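Local coordinates for iron binding protein FbpA (Mannheimia haemolytica, PDB 1Q35) that binds ferric iron, probably in the periplasm as the solute-binding component of a bacterial iron-uptake system, at residues V133-R136 against Y142-S145. Residues are numbered along the deposited sequence; the frame is centred on the assembly and turned at random.
Sequences VCVR and YNVS
NH1 of Arg136 lies at the edge of the Tyr142 ring, near its plane, 3.7 Å from CD2 and 3.9 Å from CE2 of Tyr142; the ring is oblique to the guanidinium. The two planes stand 71° apart, and NH1 comes to the ring's rim, not over its face. A bend at chi3 (-64°) in an otherwise extended outer chain brings the Arg136 guanidinium up to this edge, where NH1 also has a long, weak ion pair with Asp178. A formic acid molecule, probably from the crystallisation liquor, lies beside Arg136. The amide of Asn143 lies almost perpendicular to the guanidinium, at 87°, and touches further back along the arginine, its ND2 3.5 Å from Arg136 CG. The Val135 and Asn143 side chains meet from opposite directions; CG2 of Val135, anti to the backbone N, comes to 3.4 Å from Asn143 ND2 and 3.7 Å from Asn143 OD1. Asn143 ND2 also lies 3.2 Å from O of Arg136. Both ends of this buried amide have hydrogen-bond partners, ND2 giving to the carbonyl O of Ser137 and OD1 accepting from NH1 of Arg103, which fixes the rotation of the group. The first turn of helix 141-168 is thereby joined to the chain leaving strand 133-134, whose Cys134 forms a disulfide with Cys190. Tyr142 is an iron ligand of this protein, with Tyr198 and Tyr199 beside it, so the contact places a ligand tyrosine, and Arg136 beside it, at the three-tyrosine ferric site, here without iron, of a periplasmic-binding-protein fold.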
loop_
_atom_site.group_PDB
_atom_site.type_symbol
_atom_site.label_atom_id
_atom_site.label_comp_id
_atom_site.label_asym_id
_atom_site.label_seq_id
_atom_site.Cartn_x
_atom_site.Cartn_y
_atom_site.Cartn_z
ATOM N N VAL A 133 -0.906 21.589 2.847
ATOM C CA VAL A 133 -0.773 20.166 2.523
ATOM C C VAL A 133 0.142 19.440 3.515
ATOM O O VAL A 133 1.185 19.955 3.891
ATOM C CB VAL A 133 -0.252 19.979 1.087
ATOM C CG1 VAL A 133 -0.261 18.498 0.694
ATOM C CG2 VAL A 133 -1.083 20.816 0.107
ATOM N N CYS A 134 -0.267 18.247 3.938
ATOM C CA CYS A 134 0.554 17.373 4.780
ATOM C C CYS A 134 0.798 16.047 4.059
ATOM O O CYS A 134 -0.136 15.432 3.548
ATOM C CB CYS A 134 -0.204 16.966 6.058
ATOM S SG CYS A 134 -0.225 18.010 7.529
ATOM N N VAL A 135 2.047 15.609 4.028
ATOM C CA VAL A 135 2.388 14.288 3.519
ATOM C C VAL A 135 3.529 13.727 4.361
ATOM O O VAL A 135 4.419 14.467 4.800
ATOM C CB VAL A 135 2.714 14.296 2.020
ATOM C CG1 VAL A 135 4.006 14.996 1.757
ATOM C CG2 VAL A 135 2.731 12.871 1.462
ATOM N N ARG A 136 3.497 12.422 4.603
ATOM C CA ARG A 136 4.619 11.748 5.246
ATOM C C ARG A 136 5.853 11.809 4.346
ATOM O O ARG A 136 5.783 12.271 3.209
ATOM C CB ARG A 136 4.269 10.298 5.566
ATOM C CG ARG A 136 4.279 9.387 4.350
ATOM C CD ARG A 136 3.679 8.039 4.594
ATOM N NE ARG A 136 4.431 7.265 5.576
ATOM C CZ ARG A 136 4.015 6.118 6.076
ATOM N NH1 ARG A 136 2.837 5.625 5.713
ATOM N NH2 ARG A 136 4.771 5.474 6.954
ATOM N N TYR A 142 5.012 4.080 -0.185
ATOM C CA TYR A 142 3.673 4.399 -0.679
ATOM C C TYR A 142 3.697 5.669 -1.532
ATOM O O TYR A 142 3.026 5.746 -2.558
ATOM C CB TYR A 142 2.671 4.594 0.456
ATOM C CG TYR A 142 2.394 3.403 1.343
ATOM C CD1 TYR A 142 2.358 2.102 0.845
ATOM C CD2 TYR A 142 2.123 3.591 2.695
ATOM C CE1 TYR A 142 2.077 1.030 1.675
ATOM C CE2 TYR A 142 1.829 2.521 3.529
ATOM C CZ TYR A 142 1.813 1.242 3.007
ATOM O OH TYR A 142 1.524 0.151 3.785
ATOM N N ASN A 143 4.444 6.676 -1.094
ATOM C CA ASN A 143 4.613 7.895 -1.874
ATOM C C ASN A 143 5.455 7.671 -3.123
ATOM O O ASN A 143 5.084 8.102 -4.202
ATOM C CB ASN A 143 5.239 9.008 -1.028
ATOM C CG ASN A 143 4.275 9.604 -0.024
ATOM O OD1 ASN A 143 3.048 9.549 -0.194
ATOM N ND2 ASN A 143 4.829 10.187 1.035
ATOM N N VAL A 144 6.590 6.998 -2.989
ATOM C CA VAL A 144 7.480 6.818 -4.128
ATOM C C VAL A 144 6.762 6.038 -5.237
ATOM O O VAL A 144 6.911 6.368 -6.400
ATOM C CB VAL A 144 8.829 6.168 -3.728
ATOM C CG1 VAL A 144 9.728 6.001 -4.946
ATOM C CG2 VAL A 144 9.544 7.017 -2.672
ATOM N N SER A 145 5.972 5.024 -4.890
ATOM C CA SER A 145 5.248 4.274 -5.919
ATOM C C SER A 145 4.163 5.118 -6.596
ATOM O O SER A 145 3.924 4.970 -7.787
ATOM C CB SER A 145 4.694 2.965 -5.363
ATOM O OG SER A 145 5.760 2.052 -5.162
#